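Long-range contacts in Melibiose/raffinose/stachyose-binding protein MelE (Bacillus subtilis subsp. subtilis str. 168, PDB 4R6H), which binds melibiose, raffinose and stachyose as the solute-binding component of the MelEDC-MsmX ABC transporter that imports these sugars: residues V287-T292 against I356-D361; P301-G306 against E363-V368. All blocks are in the same frame, centred on the assembly; numbering follows the deposited sequence.

Contact 1 (V287-T292 against I356-D361)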
loop_
_atom_site.group_PDB
_atom_site.type_symbol
_atom_site.label_atom_id
_atom_site.label_comp_id
_atom_site.label_asym_id
_atom_site.label_seq_id
_atom_site.Cartn_x
_atom_site.Cartn_y
_atom_site.Cartn_z
ATOM N N VAL A 287 -8.426 -17.557 4.128
ATOM C CA VAL A 287 -8.441 -16.091 4.290
ATOM C C VAL A 287 -8.653 -15.479 2.920
ATOM O O VAL A 287 -7.951 -15.800 1.960
ATOM C CB VAL A 287 -7.123 -15.566 4.897
ATOM C CG1 VAL A 287 -7.145 -14.040 5.003
ATOM C CG2 VAL A 287 -6.894 -16.225 6.258
ATOM N N GLY A 288 -9.630 -14.590 2.826
ATOM C CA GLY A 288 -9.936 -13.827 1.640
ATOM C C GLY A 288 -9.684 -12.349 1.847
ATOM O O GLY A 288 -9.400 -11.915 2.955
ATOM N N ILE A 289 -9.789 -11.598 0.759
ATOM C CA ILE A 289 -9.758 -10.130 0.840
ATOM C C ILE A 289 -10.966 -9.536 0.148
ATOM O O ILE A 289 -11.522 -10.119 -0.793
ATOM C CB ILE A 289 -8.431 -9.506 0.292
ATOM C CG1 ILE A 289 -8.159 -9.972 -1.143
ATOM C CG2 ILE A 289 -7.284 -9.862 1.204
ATOM C CD1 ILE A 289 -7.091 -9.223 -1.891
ATOM N N ILE A 290 -11.386 -8.380 0.642
ATOM C CA ILE A 290 -12.404 -7.555 0.030
ATOM C C ILE A 290 -11.887 -6.127 -0.045
ATOM O O ILE A 290 -11.023 -5.743 0.721
ATOM C CB ILE A 290 -13.762 -7.603 0.799
ATOM C CG1 ILE A 290 -13.599 -7.136 2.238
ATOM C CG2 ILE A 290 -14.347 -8.996 0.724
ATOM C CD1 ILE A 290 -14.923 -7.192 2.988
ATOM N N PRO A 291 -12.463 -5.331 -0.972
ATOM C CA PRO A 291 -12.075 -3.938 -1.079
ATOM C C PRO A 291 -12.420 -3.175 0.210
ATOM O O PRO A 291 -13.226 -3.636 1.037
ATOM C CB PRO A 291 -12.943 -3.412 -2.231
ATOM C CG PRO A 291 -13.559 -4.561 -2.887
ATOM C CD PRO A 291 -13.430 -5.741 -1.993
ATOM N N THR A 292 -11.841 -2.005 0.348
ATOM C CA THR A 292 -12.158 -1.115 1.469
ATOM C C THR A 292 -13.603 -0.673 1.351
ATOM O O THR A 292 -13.994 -0.156 0.307
ATOM C CB THR A 292 -11.240 0.128 1.466
ATOM O OG1 THR A 292 -9.871 -0.289 1.584
ATOM C CG2 THR A 292 -11.536 1.034 2.638
ATOM N N ILE A 356 -0.766 -15.672 -7.776
ATOM C CA ILE A 356 -0.641 -15.245 -6.393
ATOM C C ILE A 356 -1.840 -15.756 -5.584
ATOM O O ILE A 356 -2.924 -16.077 -6.150
ATOM C CB ILE A 356 -0.501 -13.692 -6.274
ATOM C CG1 ILE A 356 -1.784 -12.989 -6.777
ATOM C CG2 ILE A 356 0.728 -13.215 -7.056
ATOM C CD1 ILE A 356 -1.788 -11.488 -6.624
ATOM N N PHE A 357 -1.683 -15.741 -4.270
ATOM C CA PHE A 357 -2.684 -16.327 -3.386
ATOM C C PHE A 357 -4.065 -15.680 -3.521
ATOM O O PHE A 357 -5.101 -16.398 -3.572
ATOM C CB PHE A 357 -2.197 -16.323 -1.934
ATOM C CG PHE A 357 -3.131 -17.030 -1.013
ATOM C CD1 PHE A 357 -4.142 -16.348 -0.383
ATOM C CD2 PHE A 357 -2.977 -18.380 -0.782
ATOM C CE1 PHE A 357 -4.996 -17.028 0.478
ATOM C CE2 PHE A 357 -3.845 -19.049 0.089
ATOM C CZ PHE A 357 -4.828 -18.359 0.715
ATOM N N TYR A 358 -4.102 -14.354 -3.633
ATOM C CA TYR A 358 -5.385 -13.664 -3.719
ATOM C C TYR A 358 -5.877 -13.442 -5.141
ATOM O O TYR A 358 -6.796 -12.642 -5.393
ATOM C CB TYR A 358 -5.327 -12.316 -3.002
ATOM C CG TYR A 358 -5.117 -12.422 -1.509
ATOM C CD1 TYR A 358 -5.913 -13.224 -0.696
ATOM C CD2 TYR A 358 -4.154 -11.651 -0.917
ATOM C CE1 TYR A 358 -5.704 -13.257 0.688
ATOM C CE2 TYR A 358 -3.948 -11.675 0.450
ATOM C CZ TYR A 358 -4.745 -12.485 1.231
ATOM O OH TYR A 358 -4.553 -12.532 2.636
ATOM N N ALA A 359 -5.307 -14.162 -6.119
ATOM C CA ALA A 359 -5.728 -13.951 -7.489
ATOM C C ALA A 359 -7.248 -14.113 -7.719
ATOM O O ALA A 359 -7.843 -13.329 -8.479
ATOM C CB ALA A 359 -4.975 -14.910 -8.425
ATOM N N ASN A 360 -7.812 -15.123 -7.022
ATOM C CA ASN A 360 -9.269 -15.446 -7.038
ATOM C C ASN A 360 -10.102 -14.206 -6.701
ATOM O O ASN A 360 -10.994 -13.777 -7.438
ATOM C CB ASN A 360 -9.604 -16.664 -6.105
ATOM C CG ASN A 360 -9.424 -16.406 -4.595
ATOM O OD1 ASN A 360 -8.399 -15.833 -4.120
ATOM N ND2 ASN A 360 -10.428 -16.874 -3.804
ATOM N N ASP A 361 -9.742 -13.600 -5.592
ATOM C CA ASP A 361 -10.457 -12.419 -5.081
ATOM C C ASP A 361 -10.242 -11.210 -5.947
ATOM O O ASP A 361 -11.158 -10.424 -6.165
ATOM C CB ASP A 361 -9.989 -12.093 -3.663
ATOM C CG ASP A 361 -10.522 -13.083 -2.628
ATOM O OD1 ASP A 361 -11.666 -13.609 -2.791
ATOM O OD2 ASP A 361 -9.842 -13.322 -1.634
HETATM O O HOH W 1 -13.222 -12.285 -1.031
#
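Ile289 meets Tyr358 and Asp361 with different parts of the same residue. Its CG2 methyl sits over one face of the Tyr358 ring, 3.7 Å from the ring centroid and 15° off the normal, a CH-pi contact. Ile289 CG2 is offset toward the hydroxyl end of the ring and comes 3.7 Å from Tyr358 CZ. CG1 lies between the backbone N and the carbonyl carbon (chi1 55°), and the chain then extends. This carries Ile289 CD1 to the other end of the tyrosine, 3.7 Å from Tyr358 CB. The two branches of the isoleucine therefore reach from CB to the hydroxyl end of the ring. Val287 CG1 approaches the hydroxyl, whose hydrogen bond runs to Gly275 N.

Strand 287-291 lies in the mixed sheet of one lobe of the two-lobed fold of the bacterial solute-binding protein 1 family. It pairs antiparallel with strand 141-148. The start of helix 359-364 packs beside it, with Tyr358 as the N-cap residue. Phe357 and Tyr358 both turn ring edges to Val287 O; Phe357 CE1 lies 3.5 Å from Val287 O, near the ring plane.

Asp361 supplies the polar link. Ile289 N donates to Asp361 OD2 at 2.9 Å, with a nearly straight N-H...O angle of 164°. The N-H comes from above the carboxylate plane, well out of it. OD2 also forms a salt bridge with Arg149, which probably favours the charged carboxylate in this buried setting. A water donates to Ile289 O at 2.8 Å and, more weakly, to Asp361 OD1. Gly288 CA passes 3.3 Å from Asp361 OD2.

Contact 2 (P301-G306 against E363-V368)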
loop_
_atom_site.group_PDB
_atom_site.type_symbol
_atom_site.label_atom_id
_atom_site.label_comp_id
_atom_site.label_asym_id
_atom_site.label_seq_id
_atom_site.Cartn_x
_atom_site.Cartn_y
_atom_site.Cartn_z
ATOM N N PRO A 301 -17.169 0.527 -2.945
ATOM C CA PRO A 301 -15.924 0.104 -2.288
ATOM C C PRO A 301 -14.732 0.342 -3.215
ATOM O O PRO A 301 -14.886 0.488 -4.444
ATOM C CB PRO A 301 -16.133 -1.385 -2.017
ATOM C CG PRO A 301 -17.630 -1.586 -2.088
ATOM C CD PRO A 301 -18.164 -0.553 -3.014
ATOM N N ILE A 302 -13.551 0.370 -2.630
ATOM C CA ILE A 302 -12.365 0.825 -3.340
ATOM C C ILE A 302 -11.159 -0.006 -2.896
ATOM O O ILE A 302 -11.007 -0.323 -1.710
ATOM C CB ILE A 302 -12.168 2.370 -3.071
ATOM C CG1 ILE A 302 -11.143 3.009 -3.975
ATOM C CG2 ILE A 302 -11.841 2.656 -1.612
ATOM C CD1 ILE A 302 -11.571 3.114 -5.394
ATOM N N TRP A 303 -10.291 -0.362 -3.864
ATOM C CA TRP A 303 -8.959 -0.875 -3.516
ATOM C C TRP A 303 -7.977 0.277 -3.289
ATOM O O TRP A 303 -7.943 1.222 -4.074
ATOM C CB TRP A 303 -8.398 -1.749 -4.630
ATOM C CG TRP A 303 -9.065 -3.084 -4.865
ATOM C CD1 TRP A 303 -9.646 -3.497 -6.013
ATOM C CD2 TRP A 303 -9.151 -4.184 -3.963
ATOM N NE1 TRP A 303 -10.125 -4.748 -5.889
ATOM C CE2 TRP A 303 -9.830 -5.218 -4.633
ATOM C CE3 TRP A 303 -8.749 -4.389 -2.636
ATOM C CZ2 TRP A 303 -10.117 -6.431 -4.033
ATOM C CZ3 TRP A 303 -8.993 -5.601 -2.042
ATOM C CH2 TRP A 303 -9.692 -6.607 -2.717
ATOM N N ILE A 304 -7.161 0.174 -2.254
ATOM C CA ILE A 304 -6.183 1.217 -1.921
ATOM C C ILE A 304 -4.799 0.755 -2.230
ATOM O O ILE A 304 -4.388 -0.360 -1.843
ATOM C CB ILE A 304 -6.232 1.601 -0.432
ATOM C CG1 ILE A 304 -7.648 2.063 0.011
ATOM C CG2 ILE A 304 -5.197 2.642 -0.106
ATOM C CD1 ILE A 304 -8.188 3.199 -0.790
ATOM N N GLY A 305 -4.029 1.607 -2.871
ATOM C CA GLY A 305 -2.616 1.265 -3.116
ATOM C C GLY A 305 -2.091 1.884 -4.376
ATOM O O GLY A 305 -1.707 3.075 -4.395
ATOM N N GLY A 306 -2.112 1.094 -5.425
ATOM C CA GLY A 306 -1.598 1.530 -6.724
ATOM C C GLY A 306 -0.140 1.211 -6.844
ATOM O O GLY A 306 0.208 0.048 -6.889
ATOM N N GLU A 363 -9.894 -11.266 -9.167
ATOM C CA GLU A 363 -10.760 -11.492 -10.314
ATOM C C GLU A 363 -12.239 -11.235 -9.932
ATOM O O GLU A 363 -12.997 -10.642 -10.699
ATOM C CB GLU A 363 -10.568 -12.913 -10.813
ATOM C CG GLU A 363 -11.204 -13.172 -12.161
ATOM C CD GLU A 363 -10.296 -13.946 -13.097
ATOM O OE1 GLU A 363 -9.043 -13.826 -13.008
ATOM O OE2 GLU A 363 -10.842 -14.682 -13.937
ATOM N N TYR A 364 -12.634 -11.691 -8.762
ATOM C CA TYR A 364 -14.002 -11.455 -8.300
ATOM C C TYR A 364 -14.287 -9.970 -8.242
ATOM O O TYR A 364 -15.395 -9.526 -8.600
ATOM C CB TYR A 364 -14.236 -12.087 -6.933
ATOM C CG TYR A 364 -15.671 -12.107 -6.430
ATOM C CD1 TYR A 364 -16.165 -11.080 -5.645
ATOM C CD2 TYR A 364 -16.469 -13.162 -6.673
ATOM C CE1 TYR A 364 -17.468 -11.109 -5.171
ATOM C CE2 TYR A 364 -17.767 -13.221 -6.193
ATOM C CZ TYR A 364 -18.243 -12.214 -5.416
ATOM O OH TYR A 364 -19.560 -12.311 -4.979
ATOM N N TYR A 365 -13.281 -9.178 -7.848
ATOM C CA TYR A 365 -13.407 -7.741 -7.725
ATOM C C TYR A 365 -12.717 -6.951 -8.831
ATOM O O TYR A 365 -12.243 -5.826 -8.639
ATOM C CB TYR A 365 -12.900 -7.306 -6.340
ATOM C CG TYR A 365 -13.783 -7.795 -5.226
ATOM C CD1 TYR A 365 -15.040 -7.282 -5.038
ATOM C CD2 TYR A 365 -13.353 -8.790 -4.351
ATOM C CE1 TYR A 365 -15.856 -7.760 -4.034
ATOM C CE2 TYR A 365 -14.149 -9.246 -3.320
ATOM C CZ TYR A 365 -15.412 -8.741 -3.169
ATOM O OH TYR A 365 -16.205 -9.231 -2.150
ATOM N N GLN A 366 -12.688 -7.551 -10.026
ATOM C CA GLN A 366 -11.961 -6.990 -11.170
ATOM C C GLN A 366 -12.440 -5.585 -11.538
ATOM O O GLN A 366 -11.648 -4.760 -12.009
ATOM C CB GLN A 366 -12.115 -7.942 -12.378
ATOM C CG GLN A 366 -11.325 -7.577 -13.628
ATOM C CD GLN A 366 -9.865 -7.996 -13.565
ATOM O OE1 GLN A 366 -8.970 -7.194 -13.825
ATOM N NE2 GLN A 366 -9.620 -9.262 -13.241
ATOM N N ASP A 367 -13.702 -5.298 -11.297
ATOM C CA ASP A 367 -14.189 -3.981 -11.739
ATOM C C ASP A 367 -14.111 -2.919 -10.646
ATOM O O ASP A 367 -14.498 -1.757 -10.869
ATOM C CB ASP A 367 -15.586 -4.061 -12.356
ATOM C CG ASP A 367 -15.617 -4.915 -13.609
ATOM O OD1 ASP A 367 -14.603 -5.017 -14.331
ATOM O OD2 ASP A 367 -16.692 -5.488 -13.886
ATOM N N VAL A 368 -13.527 -3.273 -9.502
ATOM C CA VAL A 368 -13.369 -2.293 -8.427
ATOM C C VAL A 368 -12.173 -1.394 -8.783
ATOM O O VAL A 368 -11.143 -1.876 -9.244
ATOM C CB VAL A 368 -13.181 -2.992 -7.043
ATOM C CG1 VAL A 368 -12.890 -2.021 -5.885
ATOM C CG2 VAL A 368 -14.412 -3.834 -6.712
#
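Tyr365 is the first residue of 363-368 to meet the opposite segment, and its partner is Trp303. It is also the first residue to leave helical backbone angles after helix 359-364. Tyr365 CB packs 3.7 Å from Trp303 CZ2. CG stands anti to the carbonyl carbon (chi1 -67°), and from there the ring runs on away from 301-306. The edge of the indole faces this ring in an offset edge-to-face pair. The centroids of the six-membered indole ring and the tyrosine ring are 6.0 Å apart, and the planes stand at 82°. Tyr365 O lies at the indole edge, near its plane, 3.6 Å from Trp303 NE1. This is a close approach and does not count as a hydrogen bond.

The chain then makes a type I beta turn from Tyr365 to Val368. Val368 N bonds back to Tyr365 O at 3.0 Å. Gln366 and Asp367 point away from 301-306, and the turn brings the chain back to it at Val368. The valine has CG1 anti to its own N (chi1 175°). Val368 CG1 lies 3.6 Å from Trp303 CD1. Val368 CG1 is also 3.5 Å from Pro301 O. Val368 CB packs near NE1 and CD1 of the five-membered ring. The turn thus holds the tryptophan at two places, by Tyr365 near CZ2 and by Val368 near CD1.

Just beyond the turn, strand 370-372 pairs in parallel with strand 303-306. Trp303 also makes a cation-pi contact with Lys142 and an edge-to-face pair with Tyr362. With no hydrogen bond between 301-306 and 363-368, the fit depends on shape and on the edge-to-face placing of the rings, while the backbone of Trp303 bonds to Lys369 and Glu371.

Overall arrangement
From the N terminus, the chain first reaches strand 287-291, then strand 303-306. It then runs through strand 310-313 and helices 320-331 and 333-343 before it comes to 356-361 and 363-368. Contact 1 closes a loop with 63 residues between its segments, and contact 2 one with 56. The loops cross, because the segments alternate along the chain. Both contacts use helix 359-364, contact 1 at its start and contact 2 at its end and the turn beyond. Both strands pair antiparallel with strand 141-148. The contacts also touch directly: Thr292 N probably bonds to Ile302 O, and Ile290 packs on Tyr365. Together they tie the helix to one sheet.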